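PDB 5IXP: extracellular solute-binding protein family 1 from Kribbella flavida, which probably binds an extracellular solute and delivers it to an ABC transporter for uptake, as other family 1 solute-binding proteins do. Local coordinates for residues 7-12 with 60-65; 110-115 with 271-276; 44-49 with 66-71. All coordinates share one frame; numbering follows the deposited sequence. Where two conformers were deposited one is given.

Contact 1 (7-12 with 60-65)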
ATOM      1  N   ALA A   7      14.947  13.708   4.213  1.00  7.76           N
ATOM      2  CA  ALA A   7      14.440  13.001   5.383  1.00  9.03           C
ATOM      3  C   ALA A   7      13.703  11.753   4.911  1.00 11.51           C
ATOM      4  O   ALA A   7      12.726  11.855   4.162  1.00 10.06           O
ATOM      5  CB  ALA A   7      13.508  13.890   6.205  1.00  9.29           C
ATOM      6  N   THR A   8      14.182  10.586   5.329  1.00 11.62           N
ATOM      7  CA  THR A   8      13.560   9.313   4.996  1.00 10.98           C
ATOM      8  C   THR A   8      13.222   8.567   6.278  1.00 12.87           C
ATOM      9  O   THR A   8      13.615   8.958   7.381  1.00 13.29           O
ATOM     10  CB  THR A   8      14.459   8.438   4.097  1.00 11.59           C
ATOM     11  OG1 THR A   8      15.648   8.060   4.802  1.00 14.39           O
ATOM     12  CG2 THR A   8      14.841   9.179   2.819  1.00 13.41           C
ATOM     13  N   PHE A   9      12.481   7.477   6.116  1.00 11.25           N
ATOM     14  CA  PHE A   9      12.045   6.650   7.230  1.00 13.14           C
ATOM     15  C   PHE A   9      12.175   5.205   6.783  1.00 16.23           C
ATOM     16  O   PHE A   9      12.185   4.915   5.584  1.00 15.36           O
ATOM     17  CB  PHE A   9      10.593   6.975   7.649  1.00 12.71           C
ATOM     18  CG  PHE A   9       9.615   6.909   6.510  1.00 13.83           C
ATOM     19  CD1 PHE A   9       9.008   5.706   6.159  1.00 14.49           C
ATOM     20  CD2 PHE A   9       9.319   8.048   5.766  1.00 14.85           C
ATOM     21  CE1 PHE A   9       8.119   5.640   5.080  1.00 13.75           C
ATOM     22  CE2 PHE A   9       8.438   7.990   4.699  1.00 17.60           C
ATOM     23  CZ  PHE A   9       7.844   6.781   4.347  1.00 15.24           C
ATOM     24  N   ASN A  10      12.275   4.296   7.752  1.00 16.70           N
ATOM     25  CA  ASN A  10      12.565   2.896   7.454  1.00 19.39           C
ATOM     26  C   ASN A  10      13.789   2.844   6.545  1.00 17.45           C
ATOM     27  O   ASN A  10      14.742   3.592   6.774  1.00 19.70           O
ATOM     28  CB  ASN A  10      11.345   2.202   6.842  1.00 20.91           C
ATOM     29  CG  ASN A  10      10.179   2.103   7.827  1.00 30.75           C
ATOM     30  OD1 ASN A  10      10.382   2.004   9.044  1.00 33.10           O
ATOM     31  ND2 ASN A  10       8.955   2.127   7.305  1.00 33.90           N
ATOM     32  N   GLU A  11      13.798   2.010   5.510  1.00 16.90           N
ATOM     33  CA  GLU A  11      14.991   1.890   4.668  1.00 16.67           C
ATOM     34  C   GLU A  11      14.636   2.151   3.208  1.00 17.04           C
ATOM     35  O   GLU A  11      14.151   1.256   2.501  1.00 16.74           O
ATOM     36  CB  GLU A  11      15.653   0.525   4.833  1.00 22.05           C
ATOM     37  CG  GLU A  11      16.955   0.415   4.031  1.00 27.04           C
ATOM     38  CD  GLU A  11      17.916   1.563   4.335  1.00 29.13           C
ATOM     39  OE1 GLU A  11      18.528   1.558   5.426  1.00 33.17           O
ATOM     40  OE2 GLU A  11      18.037   2.487   3.499  1.00 23.24           O
ATOM     41  N   PHE A  12      14.919   3.372   2.744  1.00 15.31           N
ATOM     42  CA  PHE A  12      14.712   3.699   1.341  1.00 12.76           C
ATOM     43  C   PHE A  12      15.779   3.101   0.431  1.00 16.39           C
ATOM     44  O   PHE A  12      15.578   3.063  -0.787  1.00 16.70           O
ATOM     45  CB  PHE A  12      14.647   5.222   1.162  1.00 13.60           C
ATOM     46  CG  PHE A  12      13.271   5.788   1.403  1.00 14.74           C
ATOM     47  CD1 PHE A  12      12.633   5.575   2.605  1.00 13.90           C
ATOM     48  CD2 PHE A  12      12.614   6.517   0.423  1.00 16.88           C
ATOM     49  CE1 PHE A  12      11.361   6.079   2.841  1.00 12.83           C
ATOM     50  CE2 PHE A  12      11.339   7.026   0.643  1.00 13.94           C
ATOM     51  CZ  PHE A  12      10.707   6.793   1.862  1.00 11.66           C
ATOM     52  N   ALA A  60      10.302  12.649   2.520  1.00  8.55           N
ATOM     53  CA  ALA A  60       9.606  11.452   2.081  1.00  9.14           C
ATOM     54  C   ALA A  60       8.226  11.380   2.722  1.00 10.55           C
ATOM     55  O   ALA A  60       8.017  11.810   3.861  1.00 12.28           O
ATOM     56  CB  ALA A  60      10.394  10.185   2.416  1.00  8.29           C
HETATM   57  N   MSE A  61       7.291  10.814   1.975  1.00 10.35           N
HETATM   58  CA  MSE A  61       5.895  10.732   2.382  1.00 12.49           C
HETATM   59  C   MSE A  61       5.330   9.393   1.937  1.00 13.30           C
HETATM   60  O   MSE A  61       5.427   9.046   0.750  1.00 13.83           O
HETATM   61  CB  MSE A  61       5.105  11.879   1.751  1.00 18.37           C
HETATM   62  CG  MSE A  61       3.998  12.423   2.574  1.00 31.57           C
HETATM   63 SE   MSE A  61       3.591  14.179   1.953  0.69 36.96          SE
HETATM   64  CE  MSE A  61       4.745  15.326   2.982  1.00 41.75           C
ATOM     65  N   GLU A  62       4.742   8.641   2.866  1.00 11.97           N
ATOM     66  CA  GLU A  62       4.050   7.418   2.483  1.00 13.18           C
ATOM     67  C   GLU A  62       2.695   7.757   1.866  1.00 12.66           C
ATOM     68  O   GLU A  62       2.060   8.769   2.206  1.00 15.13           O
ATOM     69  CB  GLU A  62       3.867   6.481   3.685  1.00 17.63           C
ATOM     70  CG  GLU A  62       3.941   4.994   3.328  1.00 26.25           C
ATOM     71  CD  GLU A  62       2.575   4.315   3.212  1.00 33.56           C
ATOM     72  OE1 GLU A  62       1.555   4.943   3.540  1.00 32.41           O
ATOM     73  OE2 GLU A  62       2.526   3.142   2.804  1.00 36.16           O
ATOM     74  N   VAL A  63       2.252   6.897   0.943  1.00 13.03           N
ATOM     75  CA  VAL A  63       1.031   7.209   0.207  1.00 13.51           C
ATOM     76  C   VAL A  63      -0.170   7.308   1.140  1.00 17.23           C
ATOM     77  O   VAL A  63      -1.128   8.038   0.847  1.00 21.92           O
ATOM     78  CB  VAL A  63       0.783   6.181  -0.916  1.00 14.29           C
ATOM     79  CG1 VAL A  63       0.494   4.787  -0.337  1.00 15.90           C
ATOM     80  CG2 VAL A  63      -0.343   6.674  -1.828  1.00 15.72           C
ATOM     81  N   SER A  64      -0.146   6.618   2.282  1.00 15.94           N
ATOM     82  CA  SER A  64      -1.336   6.688   3.125  1.00 21.44           C
ATOM     83  C   SER A  64      -1.467   8.016   3.863  1.00 22.78           C
ATOM     84  O   SER A  64      -2.546   8.297   4.396  1.00 29.41           O
ATOM     85  CB  SER A  64      -1.368   5.540   4.134  1.00 27.10           C
ATOM     86  OG  SER A  64      -0.334   5.681   5.089  1.00 31.12           O
ATOM     87  N   TRP A  65      -0.401   8.831   3.906  0.77 23.98           N
ATOM     88  CA  TRP A  65      -0.433  10.150   4.539  0.77 23.84           C
ATOM     89  C   TRP A  65      -0.697  11.281   3.566  0.77 23.93           C
ATOM     90  O   TRP A  65      -1.088  12.370   3.999  0.77 23.04           O
ATOM     91  CB  TRP A  65       0.902  10.513   5.209  0.77 24.72           C
ATOM     92  CG  TRP A  65       1.640   9.450   5.881  0.77 20.43           C
ATOM     93  CD1 TRP A  65       1.134   8.326   6.441  0.77 16.52           C
ATOM     94  CD2 TRP A  65       3.059   9.402   6.073  0.77 18.78           C
ATOM     95  NE1 TRP A  65       2.146   7.565   6.964  0.77 16.43           N
ATOM     96  CE2 TRP A  65       3.341   8.207   6.753  0.77 19.21           C
ATOM     97  CE3 TRP A  65       4.115  10.251   5.725  0.77 18.31           C
ATOM     98  CZ2 TRP A  65       4.632   7.838   7.098  0.77 23.03           C
ATOM     99  CZ3 TRP A  65       5.394   9.890   6.064  0.77 16.61           C
ATOM    100  CH2 TRP A  65       5.648   8.691   6.753  0.77 21.47           C
TER

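Contact 2 (110-115 with 271-276)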
ATOM      1  N   GLY A 110       7.122   9.549  -7.249  1.00 10.01           N
ATOM      2  CA  GLY A 110       6.868   8.248  -6.646  1.00 12.47           C
ATOM      3  C   GLY A 110       8.117   7.385  -6.507  1.00 11.99           C
ATOM      4  O   GLY A 110       8.941   7.278  -7.424  1.00 11.31           O
ATOM      5  N   THR A 111       8.247   6.753  -5.331  1.00 10.43           N
ATOM      6  CA  THR A 111       9.314   5.789  -5.104  1.00  9.72           C
ATOM      7  C   THR A 111       8.764   4.389  -5.358  1.00 11.11           C
ATOM      8  O   THR A 111       8.455   4.064  -6.507  1.00 14.30           O
ATOM      9  CB  THR A 111       9.914   5.938  -3.696  1.00  9.10           C
ATOM     10  OG1 THR A 111       8.945   5.590  -2.697  1.00  9.97           O
ATOM     11  CG2 THR A 111      10.364   7.388  -3.470  1.00 10.17           C
ATOM     12  N   ASP A 112       8.623   3.551  -4.326  1.00 11.84           N
ATOM     13  CA  ASP A 112       8.190   2.179  -4.566  1.00 12.34           C
ATOM     14  C   ASP A 112       6.661   2.054  -4.477  1.00 13.08           C
ATOM     15  O   ASP A 112       5.941   3.025  -4.213  1.00 13.65           O
ATOM     16  CB  ASP A 112       8.894   1.222  -3.600  1.00 10.77           C
ATOM     17  CG  ASP A 112       8.548   1.489  -2.135  1.00 17.95           C
ATOM     18  OD1 ASP A 112       8.061   2.592  -1.811  1.00 17.95           O
ATOM     19  OD2 ASP A 112       8.776   0.586  -1.296  1.00 21.84           O
ATOM     20  N   ILE A 113       6.155   0.839  -4.728  1.00 11.34           N
ATOM     21  CA  ILE A 113       4.729   0.529  -4.623  1.00 10.98           C
ATOM     22  C   ILE A 113       4.560  -0.844  -3.979  1.00 13.31           C
ATOM     23  O   ILE A 113       5.512  -1.612  -3.833  1.00 13.08           O
ATOM     24  CB  ILE A 113       4.006   0.553  -5.992  1.00 10.81           C
ATOM     25  CG1 ILE A 113       4.824  -0.185  -7.065  1.00  9.35           C
ATOM     26  CG2 ILE A 113       3.684   1.991  -6.405  1.00 12.65           C
ATOM     27  CD1 ILE A 113       4.012  -0.478  -8.357  1.00 10.56           C
ATOM     28  N   GLY A 114       3.314  -1.158  -3.620  1.00 11.57           N
ATOM     29  CA  GLY A 114       2.975  -2.462  -3.099  1.00 12.62           C
ATOM     30  C   GLY A 114       1.873  -3.119  -3.906  1.00 13.76           C
ATOM     31  O   GLY A 114       0.758  -3.336  -3.411  1.00 12.78           O
ATOM     32  N   PRO A 115       2.148  -3.443  -5.172  1.00 12.84           N
ATOM     33  CA  PRO A 115       1.112  -4.094  -5.989  1.00 14.32           C
ATOM     34  C   PRO A 115       0.747  -5.444  -5.392  1.00 14.57           C
ATOM     35  O   PRO A 115       1.609  -6.186  -4.919  1.00 12.72           O
ATOM     36  CB  PRO A 115       1.779  -4.237  -7.359  1.00 14.68           C
ATOM     37  CG  PRO A 115       3.235  -4.385  -7.031  1.00 13.75           C
ATOM     38  CD  PRO A 115       3.456  -3.429  -5.855  1.00 10.74           C
ATOM     39  N   GLY A 271       0.598   0.552  -0.129  1.00 14.16           N
ATOM     40  CA  GLY A 271       1.842   1.154   0.327  1.00 15.56           C
ATOM     41  C   GLY A 271       2.626   1.826  -0.783  1.00 16.44           C
ATOM     42  O   GLY A 271       2.153   2.030  -1.905  1.00 16.23           O
ATOM     43  N   GLY A 272       3.868   2.164  -0.451  1.00 13.69           N
ATOM     44  CA  GLY A 272       4.725   2.922  -1.338  1.00 12.20           C
ATOM     45  C   GLY A 272       4.768   4.391  -0.943  1.00 12.88           C
ATOM     46  O   GLY A 272       3.913   4.899  -0.212  1.00 13.15           O
ATOM     47  N   SER A 273       5.788   5.092  -1.430  1.00 11.71           N
ATOM     48  CA  SER A 273       6.051   6.433  -0.926  1.00 11.19           C
ATOM     49  C   SER A 273       6.336   7.394  -2.076  1.00 12.21           C
ATOM     50  O   SER A 273       6.250   7.041  -3.256  1.00 12.12           O
ATOM     51  CB  SER A 273       7.216   6.425   0.074  1.00 12.58           C
ATOM     52  OG  SER A 273       6.902   5.631   1.206  1.00 14.65           O
ATOM     53  N   TYR A 274       6.654   8.634  -1.693  1.00 10.06           N
ATOM     54  CA  TYR A 274       6.907   9.754  -2.590  1.00 11.07           C
ATOM     55  C   TYR A 274       8.000  10.618  -1.985  1.00 10.60           C
ATOM     56  O   TYR A 274       8.156  10.680  -0.763  1.00 10.39           O
ATOM     57  CB  TYR A 274       5.651  10.654  -2.807  1.00 11.79           C
ATOM     58  CG  TYR A 274       4.542   9.945  -3.518  1.00 12.23           C
ATOM     59  CD1 TYR A 274       3.651   9.148  -2.820  1.00 13.06           C
ATOM     60  CD2 TYR A 274       4.405  10.045  -4.890  1.00 11.52           C
ATOM     61  CE1 TYR A 274       2.649   8.468  -3.467  1.00 11.22           C
ATOM     62  CE2 TYR A 274       3.384   9.366  -5.561  1.00 12.76           C
ATOM     63  CZ  TYR A 274       2.514   8.589  -4.842  1.00 10.86           C
ATOM     64  OH  TYR A 274       1.511   7.902  -5.482  1.00 15.20           O
ATOM     65  N   LEU A 275       8.759  11.275  -2.848  1.00  9.54           N
ATOM     66  CA  LEU A 275       9.647  12.352  -2.434  1.00  9.08           C
ATOM     67  C   LEU A 275       8.978  13.684  -2.746  1.00  9.58           C
ATOM     68  O   LEU A 275       8.480  13.889  -3.861  1.00 10.88           O
ATOM     69  CB  LEU A 275      11.006  12.247  -3.132  1.00  8.36           C
ATOM     70  CG  LEU A 275      11.720  10.891  -2.967  1.00  7.21           C
ATOM     71  CD1 LEU A 275      13.096  10.961  -3.628  1.00  8.72           C
ATOM     72  CD2 LEU A 275      11.849  10.509  -1.501  1.00  8.51           C
ATOM     73  N   THR A 276       8.943  14.577  -1.756  1.00  9.37           N
ATOM     74  CA  THR A 276       8.325  15.890  -1.904  1.00 10.06           C
ATOM     75  C   THR A 276       9.351  16.969  -1.583  1.00 10.00           C
ATOM     76  O   THR A 276      10.365  16.712  -0.931  1.00 10.86           O
ATOM     77  CB  THR A 276       7.106  16.070  -0.982  1.00 12.19           C
ATOM     78  OG1 THR A 276       7.539  16.167   0.392  1.00 12.02           O
ATOM     79  CG2 THR A 276       6.121  14.910  -1.149  1.00 12.51           C
TER
HETATM   80  O   HOH W   1       7.602   3.076   0.861  1.00 23.69           O

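Contact 3 (44-49 with 66-71)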
ATOM      1  N   ASN A  44       7.366  15.198  12.893  1.00 15.78           N
ATOM      2  CA  ASN A  44       8.294  16.242  12.470  1.00 15.43           C
ATOM      3  C   ASN A  44       7.737  16.986  11.274  1.00 15.57           C
ATOM      4  O   ASN A  44       7.788  18.217  11.209  1.00 16.76           O
ATOM      5  CB  ASN A  44       9.650  15.648  12.095  1.00 15.03           C
ATOM      6  CG  ASN A  44      10.373  15.054  13.271  1.00 16.09           C
ATOM      7  OD1 ASN A  44      10.087  15.384  14.420  1.00 18.03           O
ATOM      8  ND2 ASN A  44      11.344  14.188  12.989  1.00 16.85           N
ATOM      9  N   LEU A  45       7.241  16.232  10.294  0.54 15.74           N
ATOM     10  CA  LEU A  45       6.598  16.795   9.115  0.54 19.39           C
ATOM     11  C   LEU A  45       5.527  17.801   9.513  0.54 19.95           C
ATOM     12  O   LEU A  45       5.558  18.968   9.103  0.54 20.87           O
ATOM     13  CB  LEU A  45       5.993  15.652   8.304  0.54 22.38           C
ATOM     14  CG  LEU A  45       5.912  15.695   6.789  0.54 24.35           C
ATOM     15  CD1 LEU A  45       7.226  16.185   6.217  0.54 23.56           C
ATOM     16  CD2 LEU A  45       5.607  14.289   6.318  0.54 24.32           C
ATOM     17  N   GLU A  46       4.577  17.355  10.336  1.00 20.12           N
ATOM     18  CA  GLU A  46       3.472  18.210  10.754  1.00 24.46           C
ATOM     19  C   GLU A  46       3.983  19.426  11.509  1.00 22.76           C
ATOM     20  O   GLU A  46       3.568  20.561  11.241  1.00 24.39           O
ATOM     21  CB  GLU A  46       2.496  17.423  11.631  1.00 28.54           C
ATOM     22  CG  GLU A  46       1.893  16.225  10.965  1.00 36.96           C
ATOM     23  CD  GLU A  46       0.905  15.506  11.860  1.00 44.20           C
ATOM     24  OE1 GLU A  46       0.817  15.863  13.053  1.00 48.34           O
ATOM     25  OE2 GLU A  46       0.217  14.584  11.371  1.00 46.51           O
ATOM     26  N   THR A  47       4.890  19.203  12.459  1.00 21.11           N
ATOM     27  CA  THR A  47       5.366  20.292  13.304  1.00 23.22           C
ATOM     28  C   THR A  47       6.162  21.312  12.505  1.00 22.65           C
ATOM     29  O   THR A  47       5.992  22.526  12.688  1.00 23.79           O
ATOM     30  CB  THR A  47       6.221  19.731  14.440  1.00 25.87           C
ATOM     31  OG1 THR A  47       5.411  18.886  15.264  1.00 30.73           O
ATOM     32  CG2 THR A  47       6.792  20.860  15.278  1.00 29.59           C
ATOM     33  N   ASN A  48       7.035  20.835  11.619  1.00 20.86           N
ATOM     34  CA  ASN A  48       7.919  21.725  10.881  1.00 19.09           C
ATOM     35  C   ASN A  48       7.169  22.458   9.778  1.00 17.75           C
ATOM     36  O   ASN A  48       7.459  23.626   9.501  1.00 20.51           O
ATOM     37  CB  ASN A  48       9.087  20.922  10.308  1.00 17.87           C
ATOM     38  CG  ASN A  48       9.974  20.358  11.390  1.00 17.18           C
ATOM     39  OD1 ASN A  48       9.909  20.797  12.538  1.00 19.33           O
ATOM     40  ND2 ASN A  48      10.799  19.379  11.042  1.00 18.55           N
ATOM     41  N   LEU A  49       6.210  21.786   9.139  1.00 19.94           N
ATOM     42  CA  LEU A  49       5.386  22.464   8.144  1.00 23.14           C
ATOM     43  C   LEU A  49       4.619  23.611   8.784  1.00 21.50           C
ATOM     44  O   LEU A  49       4.535  24.702   8.214  1.00 22.72           O
ATOM     45  CB  LEU A  49       4.426  21.474   7.475  1.00 20.57           C
ATOM     46  CG  LEU A  49       3.719  21.940   6.195  1.00 23.89           C
ATOM     47  CD1 LEU A  49       4.711  22.229   5.082  1.00 28.31           C
ATOM     48  CD2 LEU A  49       2.683  20.921   5.731  1.00 27.26           C
ATOM     49  N   ILE A  66      -0.415  11.074   2.277  1.00 22.66           N
ATOM     50  CA  ILE A  66      -0.277  12.198   1.355  1.00 23.68           C
ATOM     51  C   ILE A  66      -1.597  12.941   1.160  1.00 26.47           C
ATOM     52  O   ILE A  66      -1.581  14.125   0.788  1.00 27.33           O
ATOM     53  CB  ILE A  66       0.341  11.725   0.025  1.00 24.58           C
ATOM     54  CG1 ILE A  66       0.882  12.925  -0.762  1.00 27.16           C
ATOM     55  CG2 ILE A  66      -0.649  10.906  -0.790  1.00 26.23           C
ATOM     56  CD1 ILE A  66       1.827  12.547  -1.896  1.00 30.89           C
ATOM     57  N   TYR A  67      -2.735  12.298   1.454  1.00 26.59           N
ATOM     58  CA  TYR A  67      -4.024  12.984   1.378  1.00 27.56           C
ATOM     59  C   TYR A  67      -4.017  14.249   2.228  1.00 28.23           C
ATOM     60  O   TYR A  67      -4.561  15.282   1.823  1.00 30.12           O
ATOM     61  CB  TYR A  67      -5.160  12.048   1.823  1.00 26.66           C
ATOM     62  CG  TYR A  67      -5.220  11.802   3.327  1.00 30.55           C
ATOM     63  CD1 TYR A  67      -4.538  10.740   3.904  1.00 32.58           C
ATOM     64  CD2 TYR A  67      -5.952  12.639   4.167  1.00 32.81           C
ATOM     65  CE1 TYR A  67      -4.574  10.517   5.272  1.00 33.42           C
ATOM     66  CE2 TYR A  67      -5.990  12.429   5.542  1.00 33.43           C
ATOM     67  CZ  TYR A  67      -5.298  11.364   6.087  1.00 36.06           C
ATOM     68  OH  TYR A  67      -5.330  11.137   7.450  1.00 38.96           O
ATOM     69  N   LYS A  68      -3.399  14.182   3.409  1.00 26.09           N
ATOM     70  CA  LYS A  68      -3.378  15.321   4.318  1.00 29.49           C
ATOM     71  C   LYS A  68      -2.566  16.473   3.742  1.00 30.41           C
ATOM     72  O   LYS A  68      -2.860  17.641   4.015  1.00 36.92           O
ATOM     73  CB  LYS A  68      -2.824  14.880   5.674  1.00 31.73           C
ATOM     74  CG  LYS A  68      -2.698  15.986   6.709  1.00 38.50           C
ATOM     75  CD  LYS A  68      -2.690  15.426   8.128  1.00 44.83           C
ATOM     76  CE  LYS A  68      -2.239  16.484   9.139  1.00 49.99           C
ATOM     77  NZ  LYS A  68      -2.098  15.936  10.523  1.00 50.66           N
ATOM     78  N   TYR A  69      -1.563  16.178   2.922  1.00 24.18           N
ATOM     79  CA  TYR A  69      -0.710  17.235   2.409  1.00 21.24           C
ATOM     80  C   TYR A  69      -1.110  17.700   1.020  1.00 22.09           C
ATOM     81  O   TYR A  69      -0.753  18.819   0.635  1.00 23.32           O
ATOM     82  CB  TYR A  69       0.752  16.779   2.466  1.00 22.62           C
ATOM     83  CG  TYR A  69       1.097  16.560   3.913  1.00 21.71           C
ATOM     84  CD1 TYR A  69       1.335  17.639   4.747  1.00 23.43           C
ATOM     85  CD2 TYR A  69       1.070  15.295   4.471  1.00 23.51           C
ATOM     86  CE1 TYR A  69       1.597  17.460   6.097  1.00 24.92           C
ATOM     87  CE2 TYR A  69       1.328  15.106   5.818  1.00 25.76           C
ATOM     88  CZ  TYR A  69       1.593  16.196   6.619  1.00 24.93           C
ATOM     89  OH  TYR A  69       1.845  16.012   7.945  1.00 29.55           O
ATOM     90  N   LEU A  70      -1.882  16.897   0.281  1.00 22.34           N
ATOM     91  CA  LEU A  70      -2.551  17.428  -0.898  1.00 25.32           C
ATOM     92  C   LEU A  70      -3.430  18.614  -0.521  1.00 28.55           C
ATOM     93  O   LEU A  70      -3.516  19.597  -1.264  1.00 28.90           O
ATOM     94  CB  LEU A  70      -3.377  16.336  -1.580  1.00 26.07           C
ATOM     95  CG  LEU A  70      -2.601  15.200  -2.267  1.00 26.44           C
ATOM     96  CD1 LEU A  70      -3.532  14.052  -2.662  1.00 27.95           C
ATOM     97  CD2 LEU A  70      -1.844  15.710  -3.479  1.00 23.51           C
ATOM     98  N   ALA A  71      -4.069  18.551   0.647  1.00 30.68           N
ATOM     99  CA  ALA A  71      -4.881  19.672   1.107  1.00 32.07           C
ATOM    100  C   ALA A  71      -4.038  20.870   1.519  1.00 31.46           C
ATOM    101  O   ALA A  71      -4.581  21.969   1.676  1.00 33.47           O
ATOM    102  CB  ALA A  71      -5.776  19.233   2.271  1.00 32.59           C
TER
HETATM  103  O   HOH W   2       0.244  14.177   8.949  1.00 41.70           O

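Contact 1 (7-12 with 60-65)
The Phe-9 ring is covered on both faces: Trp-65 CH2 lies 3.5 Å from Phe-9 CE2, above the rim of one face, and Phe-12 CE1 sits over the centre of the other. In the plane of the ring, at its edge, are Asn-10 ND2 and Ala-60 C. The planes of the Phe-9 ring and the Trp-65 six-membered ring are 45° apart, so they meet obliquely. Trp-65 was modelled in two conformers, and this pairing belongs to one. Glu-62 CB lies over the centre of one face of the indole, on the side where Phe-9 CE2 also lies. Phe-9 CG sits between the backbone N and the carbonyl carbon (chi1 53°), which swings the ring over segment 60-65. Strands 2-8 and 58-62 run parallel in the central sheet of the periplasmic-binding-protein fold, and both segments leave the sheet here as loops; in this fold, such loops commonly border the cleft between the lobes. The sheet bond at this point is Ala-60 N to Ala-7 O, 3.0 Å, nearly straight at 158°. Ala-60 CB fills the corner between the two phenylalanines, 3.7 Å from Phe-9 CE2 and 3.5 Å from Phe-12 CZ. Glu-62 OE1 takes two bonds, from Ser-64 OG at 2.6 Å and Ser-64 N at 2.7 Å, which reach it from opposite faces of the carboxylate and limit its rotation.

Contact 2 (110-115 with 271-276)
An antiparallel pair in the central mixed sheet brings Thr-111 and the neighbouring residues of strand 108-121 against Ser-273 on strand 269-276, the two directions 164° apart. The bond from Thr-111 N to Ser-273 O is 2.9 Å long and straight at the hydrogen (171°), although the donor stands above the carbonyl plane. The next bond is poorer: Ser-273 N to Asp-112 O is weak, at 3.5 Å. Gly-272 CA approaches Asp-112 O to 3.1 Å, and a CB on this glycine would clash with that oxygen. With its OG1 between the backbone N and the carbonyl carbon (chi1 66°), Thr-111 sets the hydroxyl 3.1 Å from Ser-273 O and turns CG2 to Leu-275 CG, 3.8 Å away, the two side chains crossing at about a right angle. A glycine at Thr-111 has neither methyl nor hydroxyl, and would probably open a gap beside Leu-275 CG and deprive Ser-273 O of a close polar neighbour. Strand 108-121 is probably one of the long strands linking the two lobes in this family. Lys-95 NZ bonds both Asp-112 O and Ser-273 O. Its ammonium also makes a cation-pi contact with the Tyr-274 ring, while Tyr-274 OH bonds Lys-95 O. Tyr-274 CD2 rests 3.5 Å from Gly-110 CA. A water bridges Asp-112 OD1, to which it donates at 2.8 Å, and Ser-273 OG.

Contact 3 (44-49 with 66-71)
Helical segments 44-49 and 66-70 run nearly parallel, 13° apart, with axes 12.4 Å from each other, so Tyr-69 must reach across from one helix to meet Leu-49 and Glu-46 on the other. Helix 38-51 is the helical link of a beta-alpha-beta crossover, joining parallel strands 28-34 and 58-62, and helix 66-70 follows directly after the second strand. The phenol slides past Leu-49 in the opposite direction: Leu-49 CD2 meets the edge of the ring near its plane, 3.6 Å from Tyr-69 CE1. At its far end, Tyr-69 OH presses on Glu-46 CG at 3.0 Å, a close approach, and lies near Leu-45 CB, Leu-45 being given in one of two conformers. Strand 58-62 is reached through Met-61, a selenomethionine, which touches both Leu-45 and Tyr-69. On the partly exposed residues the chemistry turns polar. Lys-68 extends fully from a CG anti to the backbone N (chi1 178°), passes its own CG over the rim of one face of the Tyr-69 ring, and crosses the Glu-46 side chain at about a right angle. Its NZ forms a salt bridge with Glu-46 OE2 at 2.8 Å, though the hydrogen bond within it is weak. That oxygen has a second partner, a water that donates to it, and the same water is hydrogen-bonded to Tyr-69 OH at 2.6 Å.

How the contacts relate
Contacts 1 and 2 are buried, belong to one sheet and share its middle: strand 58-62, paired in contact 1 with 2-8, also pairs antiparallel with strand 269-276 of contact 2, where Met-61 O lies 2.8 Å from Tyr-274 N. Contact 3 sits further from the chain's centre, about 12 Å from contact 1 between centres, on helices that flank strand 58-62. Met-61 ties it in, its SE 3.7 Å from Tyr-69 CD2. Chemistry follows place: aromatic packing with a single strand bond in contact 1; one good and one weak backbone bond, glycines and a bridging water in contact 2; and in contact 3 buried apolar residues beside a partly exposed ion pair.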